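Local atomic coordinates of periplasmic divalent cation tolerance protein CutA (Pyrococcus horikoshii, PDB entry 1UKU), a protein that binds copper, takes part in resistance toward heavy metals, and forms trimers that the copper ion probably draws into larger assemblies. Residues P9-A14 with K49-I54; I27-L32 with I54-E59. All coordinates share one frame; numbering follows the deposited sequence.

Contact 1: residues P9-A14 with K49-I54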
ATOM      1  N   PRO A   9       0.465   7.707  15.548  1.00  8.82           N
ATOM      2  CA  PRO A   9      -0.697   7.632  16.431  1.00  9.31           C
ATOM      3  C   PRO A   9      -1.816   8.623  16.118  1.00 11.48           C
ATOM      4  O   PRO A   9      -2.950   8.316  16.490  1.00 14.02           O
ATOM      5  CB  PRO A   9      -0.073   7.835  17.806  1.00 10.16           C
ATOM      6  CG  PRO A   9       1.084   8.692  17.525  1.00  9.25           C
ATOM      7  CD  PRO A   9       1.681   8.085  16.267  1.00  8.73           C
ATOM      8  N   ASP A  10      -1.554   9.740  15.444  1.00 11.84           N
ATOM      9  CA  ASP A  10      -2.646  10.518  14.844  1.00 13.37           C
ATOM     10  C   ASP A  10      -2.052  11.535  13.879  1.00 11.45           C
ATOM     11  O   ASP A  10      -0.865  11.460  13.505  1.00 10.79           O
ATOM     12  CB  ASP A  10      -3.561  11.234  15.867  1.00 14.59           C
ATOM     13  CG  ASP A  10      -4.983  11.552  15.304  1.00 14.38           C
ATOM     14  OD1 ASP A  10      -5.776  10.608  15.104  1.00 18.68           O
ATOM     15  OD2 ASP A  10      -5.406  12.727  15.076  1.00 15.42           O
ATOM     16  N   TRP A  11      -2.904  12.470  13.471  1.00 10.46           N
ATOM     17  CA  TRP A  11      -2.635  13.356  12.390  1.00  9.69           C
ATOM     18  C   TRP A  11      -1.617  14.404  12.742  1.00  9.40           C
ATOM     19  O   TRP A  11      -0.839  14.811  11.865  1.00  9.56           O
ATOM     20  CB  TRP A  11      -3.955  14.042  11.986  1.00  8.66           C
ATOM     21  CG  TRP A  11      -4.830  13.182  11.149  1.00  8.34           C
ATOM     22  CD1 TRP A  11      -5.882  12.442  11.559  1.00  9.11           C
ATOM     23  CD2 TRP A  11      -4.657  12.917   9.764  1.00  9.25           C
ATOM     24  NE1 TRP A  11      -6.413  11.754  10.504  1.00 10.32           N
ATOM     25  CE2 TRP A  11      -5.654  12.017   9.386  1.00  9.57           C
ATOM     26  CE3 TRP A  11      -3.748  13.371   8.796  1.00  9.94           C
ATOM     27  CZ2 TRP A  11      -5.776  11.561   8.065  1.00  9.10           C
ATOM     28  CZ3 TRP A  11      -3.874  12.930   7.507  1.00 10.22           C
ATOM     29  CH2 TRP A  11      -4.863  12.032   7.151  1.00  9.19           C
ATOM     30  N   GLU A  12      -1.614  14.905  13.972  1.00  8.99           N
ATOM     31  CA  GLU A  12      -0.688  15.981  14.321  1.00 10.01           C
ATOM     32  C   GLU A  12       0.748  15.501  14.224  1.00  9.20           C
ATOM     33  O   GLU A  12       1.562  16.166  13.619  1.00  9.16           O
ATOM     34  CB  GLU A  12      -0.973  16.558  15.697  1.00 10.92           C
ATOM     35  CG  GLU A  12      -0.131  17.772  16.062  1.00 15.52           C
ATOM     36  CD  GLU A  12      -0.418  19.007  15.224  1.00 19.73           C
ATOM     37  OE1 GLU A  12      -1.563  19.204  14.730  1.00 26.30           O
ATOM     38  OE2 GLU A  12       0.550  19.782  15.040  1.00 25.67           O
ATOM     39  N   SER A  13       1.056  14.342  14.796  1.00  9.37           N
ATOM     40  CA  SER A  13       2.391  13.789  14.683  1.00  8.69           C
ATOM     41  C   SER A  13       2.711  13.429  13.235  1.00  9.06           C
ATOM     42  O   SER A  13       3.796  13.714  12.765  1.00  8.17           O
ATOM     43  CB  SER A  13       2.611  12.572  15.578  1.00 10.14           C
ATOM     44  OG  SER A  13       1.661  11.558  15.370  1.00 10.21           O
ATOM     45  N   ALA A  14       1.792  12.802  12.519  1.00  8.15           N
ATOM     46  CA  ALA A  14       2.056  12.403  11.162  1.00  8.06           C
ATOM     47  C   ALA A  14       2.404  13.644  10.323  1.00  7.90           C
ATOM     48  O   ALA A  14       3.364  13.629   9.558  1.00  7.29           O
ATOM     49  CB  ALA A  14       0.849  11.703  10.606  1.00  7.95           C
ATOM     50  N   LYS A  49      -6.166   3.239  16.694  1.00  6.65           N
ATOM     51  CA  LYS A  49      -6.424   4.062  15.508  1.00  7.80           C
ATOM     52  C   LYS A  49      -5.179   4.871  15.216  1.00  7.04           C
ATOM     53  O   LYS A  49      -4.578   5.482  16.106  1.00  9.46           O
ATOM     54  CB  LYS A  49      -7.571   5.003  15.745  1.00  8.35           C
ATOM     55  CG  LYS A  49      -8.863   4.326  16.001  1.00 12.51           C
ATOM     56  CD  LYS A  49     -10.008   5.312  16.039  1.00 17.31           C
ATOM     57  CE  LYS A  49     -10.288   5.954  14.687  1.00 18.95           C
ATOM     58  NZ  LYS A  49     -11.453   6.919  14.743  1.00 24.12           N
ATOM     59  N   GLU A  50      -4.766   4.821  13.963  1.00  5.91           N
ATOM     60  CA  GLU A  50      -3.514   5.410  13.523  1.00  6.13           C
ATOM     61  C   GLU A  50      -3.682   6.164  12.212  1.00  6.29           C
ATOM     62  O   GLU A  50      -4.688   6.054  11.547  1.00  7.03           O
ATOM     63  CB  GLU A  50      -2.465   4.320  13.307  1.00  7.88           C
ATOM     64  CG  GLU A  50      -2.040   3.528  14.539  1.00  9.03           C
ATOM     65  CD  GLU A  50      -0.824   2.669  14.240  1.00 11.65           C
ATOM     66  OE1 GLU A  50      -0.786   1.937  13.242  1.00  8.96           O
ATOM     67  OE2 GLU A  50       0.152   2.719  15.019  1.00 14.71           O
ATOM     68  N   VAL A  51      -2.618   6.873  11.834  1.00  5.76           N
ATOM     69  CA  VAL A  51      -2.502   7.447  10.491  1.00  5.94           C
ATOM     70  C   VAL A  51      -1.317   6.786   9.807  1.00  5.60           C
ATOM     71  O   VAL A  51      -0.180   6.897  10.307  1.00  6.65           O
ATOM     72  CB  VAL A  51      -2.362   8.981  10.551  1.00  6.17           C
ATOM     73  CG1 VAL A  51      -2.144   9.567   9.143  1.00  7.67           C
ATOM     74  CG2 VAL A  51      -3.637   9.552  11.171  1.00  7.23           C
ATOM     75  N   GLY A  52      -1.560   6.082   8.721  1.00  5.83           N
ATOM     76  CA  GLY A  52      -0.475   5.516   7.943  1.00  5.87           C
ATOM     77  C   GLY A  52       0.069   6.518   6.952  1.00  6.36           C
ATOM     78  O   GLY A  52      -0.695   7.346   6.464  1.00  6.68           O
ATOM     79  N   ALA A  53       1.354   6.428   6.648  1.00  7.01           N
ATOM     80  CA  ALA A  53       2.050   7.370   5.765  1.00  6.51           C
ATOM     81  C   ALA A  53       2.870   6.611   4.744  1.00  6.43           C
ATOM     82  O   ALA A  53       3.721   5.787   5.092  1.00  8.02           O
ATOM     83  CB  ALA A  53       2.943   8.276   6.563  1.00  7.05           C
ATOM     84  N   ILE A  54       2.568   6.902   3.494  1.00  5.43           N
ATOM     85  CA  ILE A  54       3.284   6.390   2.348  1.00  6.76           C
ATOM     86  C   ILE A  54       4.183   7.530   1.856  1.00  6.17           C
ATOM     87  O   ILE A  54       3.707   8.551   1.361  1.00  6.11           O
ATOM     88  CB  ILE A  54       2.302   5.948   1.240  1.00  6.76           C
ATOM     89  CG1 ILE A  54       1.384   4.820   1.723  1.00 10.12           C
ATOM     90  CG2 ILE A  54       3.082   5.474   0.008  1.00 10.92           C
ATOM     91  CD1 ILE A  54       0.055   4.723   0.961  1.00 14.57           C
TER

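Contact 2: residues I27-L32 with I54-E59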
ATOM      1  N   ILE A  27      12.167  13.540   1.439  1.00  7.44           N
ATOM      2  CA  ILE A  27      11.079  12.904   0.681  1.00  7.71           C
ATOM      3  C   ILE A  27      10.543  13.905  -0.309  1.00  7.77           C
ATOM      4  O   ILE A  27      10.616  15.094  -0.058  1.00  8.18           O
ATOM      5  CB  ILE A  27       9.928  12.353   1.591  1.00  6.99           C
ATOM      6  CG1 ILE A  27       9.152  13.457   2.303  1.00  6.24           C
ATOM      7  CG2 ILE A  27      10.486  11.335   2.571  1.00  8.42           C
ATOM      8  CD1 ILE A  27       7.989  12.922   3.147  1.00  8.01           C
ATOM      9  N   ALA A  28       9.982  13.399  -1.408  1.00  8.02           N
ATOM     10  CA  ALA A  28       9.303  14.255  -2.370  1.00  8.81           C
ATOM     11  C   ALA A  28       7.824  14.431  -2.071  1.00  9.68           C
ATOM     12  O   ALA A  28       7.224  15.436  -2.444  1.00  9.91           O
ATOM     13  CB  ALA A  28       9.459  13.716  -3.766  1.00  9.46           C
ATOM     14  N   CYS A  29       7.227  13.431  -1.437  1.00  9.63           N
ATOM     15  CA  CYS A  29       5.817  13.525  -1.108  1.00 11.39           C
ATOM     16  C   CYS A  29       5.422  12.442  -0.145  1.00  8.15           C
ATOM     17  O   CYS A  29       6.135  11.461   0.066  1.00  8.31           O
ATOM     18  CB  CYS A  29       5.000  13.455  -2.359  1.00 13.30           C
ATOM     19  SG  CYS A  29       5.168  11.934  -3.111  1.00 22.81           S
ATOM     20  N   ALA A  30       4.282  12.679   0.497  1.00  8.36           N
ATOM     21  CA  ALA A  30       3.664  11.776   1.452  1.00  7.34           C
ATOM     22  C   ALA A  30       2.162  11.665   1.161  1.00  6.34           C
ATOM     23  O   ALA A  30       1.544  12.634   0.744  1.00  7.06           O
ATOM     24  CB  ALA A  30       3.901  12.245   2.822  1.00  7.70           C
ATOM     25  N   ASN A  31       1.611  10.466   1.327  1.00  5.58           N
ATOM     26  CA  ASN A  31       0.178  10.230   1.270  1.00  6.12           C
ATOM     27  C   ASN A  31      -0.227   9.665   2.651  1.00  6.50           C
ATOM     28  O   ASN A  31       0.298   8.640   3.075  1.00  6.07           O
ATOM     29  CB  ASN A  31      -0.173   9.201   0.201  1.00  6.04           C
ATOM     30  CG  ASN A  31       0.070   9.644  -1.229  1.00  6.23           C
ATOM     31  OD1 ASN A  31      -0.065   8.796  -2.115  1.00  7.60           O
ATOM     32  ND2 ASN A  31       0.354  10.925  -1.490  1.00  7.03           N
ATOM     33  N   LEU A  32      -1.133  10.346   3.336  1.00  5.39           N
ATOM     34  CA  LEU A  32      -1.542   9.995   4.701  1.00  6.48           C
ATOM     35  C   LEU A  32      -2.984   9.574   4.705  1.00  5.09           C
ATOM     36  O   LEU A  32      -3.825  10.251   4.144  1.00  6.44           O
ATOM     37  CB  LEU A  32      -1.387  11.174   5.649  1.00  7.07           C
ATOM     38  CG  LEU A  32       0.048  11.494   6.120  1.00  9.35           C
ATOM     39  CD1 LEU A  32       1.098  11.581   5.024  1.00 13.69           C
ATOM     40  CD2 LEU A  32       0.029  12.755   6.978  1.00  8.41           C
ATOM     41  N   ILE A  54       2.568   6.902   3.494  1.00  5.43           N
ATOM     42  CA  ILE A  54       3.284   6.390   2.348  1.00  6.76           C
ATOM     43  C   ILE A  54       4.183   7.530   1.856  1.00  6.17           C
ATOM     44  O   ILE A  54       3.707   8.551   1.361  1.00  6.11           O
ATOM     45  CB  ILE A  54       2.302   5.948   1.240  1.00  6.76           C
ATOM     46  CG1 ILE A  54       1.384   4.820   1.723  1.00 10.12           C
ATOM     47  CG2 ILE A  54       3.082   5.474   0.008  1.00 10.92           C
ATOM     48  CD1 ILE A  54       0.055   4.723   0.961  1.00 14.57           C
ATOM     49  N   LEU A  55       5.484   7.335   1.972  1.00  6.10           N
ATOM     50  CA  LEU A  55       6.491   8.314   1.582  1.00  5.98           C
ATOM     51  C   LEU A  55       7.209   7.892   0.319  1.00  6.38           C
ATOM     52  O   LEU A  55       7.450   6.719   0.125  1.00  6.50           O
ATOM     53  CB  LEU A  55       7.524   8.499   2.702  1.00  6.61           C
ATOM     54  CG  LEU A  55       6.989   8.552   4.147  1.00  6.66           C
ATOM     55  CD1 LEU A  55       8.111   8.673   5.117  1.00  8.00           C
ATOM     56  CD2 LEU A  55       6.001   9.712   4.311  1.00  7.00           C
ATOM     57  N   LYS A  56       7.555   8.859  -0.522  1.00  7.03           N
ATOM     58  CA  LYS A  56       8.199   8.565  -1.811  1.00  7.87           C
ATOM     59  C   LYS A  56       9.521   9.302  -1.853  1.00  6.82           C
ATOM     60  O   LYS A  56       9.579  10.498  -1.619  1.00  7.91           O
ATOM     61  CB  LYS A  56       7.285   8.963  -2.977  1.00  8.59           C
ATOM     62  CG  LYS A  56       5.865   8.333  -2.871  1.00 12.06           C
ATOM     63  CD  LYS A  56       4.811   8.921  -3.827  1.00 17.99           C
ATOM     64  CE  LYS A  56       3.452   9.296  -3.130  1.00 19.10           C
ATOM     65  NZ  LYS A  56       3.348  10.703  -2.462  1.00 17.61           N
ATOM     66  N   THR A  57      10.615   8.582  -2.140  1.00  6.91           N
ATOM     67  CA  THR A  57      11.932   9.245  -2.195  1.00  7.88           C
ATOM     68  C   THR A  57      12.895   8.441  -3.078  1.00  8.07           C
ATOM     69  O   THR A  57      12.500   7.476  -3.713  1.00  7.59           O
ATOM     70  CB  THR A  57      12.490   9.506  -0.783  1.00  8.38           C
ATOM     71  OG1 THR A  57      13.589  10.438  -0.868  1.00  8.70           O
ATOM     72  CG2 THR A  57      13.036   8.238  -0.144  1.00  7.72           C
ATOM     73  N   ARG A  58      14.147   8.890  -3.122  1.00  8.80           N
ATOM     74  CA  ARG A  58      15.189   8.189  -3.851  1.00  8.96           C
ATOM     75  C   ARG A  58      15.793   7.076  -3.043  1.00  8.60           C
ATOM     76  O   ARG A  58      15.922   7.167  -1.844  1.00  9.14           O
ATOM     77  CB  ARG A  58      16.326   9.135  -4.248  1.00  8.62           C
ATOM     78  CG  ARG A  58      15.926  10.367  -5.022  1.00  9.40           C
ATOM     79  CD  ARG A  58      17.113  11.018  -5.704  1.00 10.05           C
ATOM     80  NE  ARG A  58      18.241  11.226  -4.811  1.00  8.73           N
ATOM     81  CZ  ARG A  58      18.598  12.391  -4.296  1.00  8.50           C
ATOM     82  NH1 ARG A  58      17.852  13.493  -4.501  1.00  9.16           N
ATOM     83  NH2 ARG A  58      19.665  12.464  -3.508  1.00  7.91           N
ATOM     84  N   GLU A  59      16.253   6.042  -3.734  1.00  9.79           N
ATOM     85  CA  GLU A  59      16.961   4.947  -3.074  1.00 10.52           C
ATOM     86  C   GLU A  59      18.140   5.399  -2.225  1.00 10.73           C
ATOM     87  O   GLU A  59      18.353   4.915  -1.113  1.00 11.06           O
ATOM     88  CB  GLU A  59      17.572   4.004  -4.098  1.00 12.17           C
ATOM     89  CG  GLU A  59      16.621   3.077  -4.752  1.00 14.57           C
ATOM     90  CD  GLU A  59      15.954   3.671  -5.948  1.00 18.53           C
ATOM     91  OE1 GLU A  59      16.045   4.929  -6.095  1.00 18.67           O
ATOM     92  OE2 GLU A  59      15.409   2.866  -6.751  1.00 19.00           O
TER

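Contact 1: residues P9-A14 with K49-I54
Val51 puts one methyl against the face of the Trp11 indole and the other against Ala14, and these two touches are the centre of the meeting between the start of helix 11-23 and strand 44-57. CG2 stands above the five-membered ring, 3.5 Å from the centroid of the Trp11 pyrrole part and only 6° off the ring normal, a CH-pi contact. CG1 reaches the CB of Ala14 at 4.0 Å and also lies near the six-membered part of the indole, at 4.1 Å from CZ3 of Trp11. The valine torsion divides the work: with CG1 anti to the backbone N (chi1 176°), CG2 falls beside that nitrogen and takes the tryptophan. Val51 CG2 also packs on the turn before the helix, 3.7 Å from Asp10 C.

The next layer fixes these groups. Asp10 occupies the N-cap position, yet its side chain makes no capping bond; its carbonyl oxygen instead accepts both Ala14 N and Ser13 OG, the latter at 3.1 Å and from above the carbonyl plane. Trp11 NE1 donates to Glu34, and Arg36 of the second subunit makes a cation-pi contact with the ring, so the indole is tied to the trimer interface. On the opposite face of the strand, Glu50, a buried residue, has its carboxylate hydrogen-bonded to Tyr75 and His35.

At the start of segment 49-54, Lys49, a residue of the copper site together with Asp48, has its side chain about 4 Å from the bound ion. No hydrogen bond joins the two segments, and Pro9 O and Lys49 O, both acceptors, lie 3.3 Å apart. Between these two segments, then, the join is made by dispersion and CH-pi packing, centred on Val51.

Contact 2: residues I27-L32 with I54-E59
Asn31 and Ile54 exchange two backbone hydrogen bonds near the base of the beta hairpin made by strands 29-41 and 44-57, in the antiparallel sheet of a ferredoxin-like fold. The bond from Ile54 N to Asn31 O, 2.9 Å, is almost straight, 178° at the hydrogen, while Asn31 N donates to Ile54 O at 2.8 Å. Further along, Lys56 is bonded through both backbone polar atoms: its N donates to Cys29 O, and its O accepts Ala28 N at 2.9 Å, the donor lying nearly in line with the carbonyl. Between them Ala30 and Leu55 form a non-hydrogen-bonded pair, where the CA of Ala30 closes to 3.2 Å from Ile54 O in a CA-H...O contact.

The polar side chains find their partners away from the opposite segment. The amide of Asn31 is held at both ends: ND2 donates to Ala30 O from above the carbonyl plane, and OD1 is hydrogen-bonded to Tyr5 OH of the second subunit. Thr57 OG1, anti to its own nitrogen (chi1 -166°), is hydrogen-bonded to Leu26 O just before the opposite strand. The end of the Lys56 side chain comes implausibly close to the Cys29 sulfur, so its placement is doubtful.

Residues 29 to 32 also pair antiparallel with a strand of the second subunit, so the sheet extends across that interface. On the helix-covered face, where Ala30 meets Val18 and Leu55 meets Ile69, Leu55 CD2 lies 3.6 Å from Ala30 CB and 4.0 Å from Ile27 CD1.

The two contacts have centres 14 Å apart and share Ile54, where contact 1 hands strand 44-57 on to contact 2. Their segments alternate along the chain: 9-14, 27-32, then 49-54 running straight into 54-59. Helix 11-23 leads into strand 29-41, the neighbour of strand 44-57 in the same sheet, so the helix packs back on the hairpin it precedes. Leu32 joins the two contacts, its CB lying 3.6 Å from Trp11 CZ3 and its CD2 close to Ala14 CB. Along strand 44-57 the chain passes the copper-site residues Asp48 and Lys49 before it reaches the buried base of the hairpin, where its partner strand continues the sheet into another subunit.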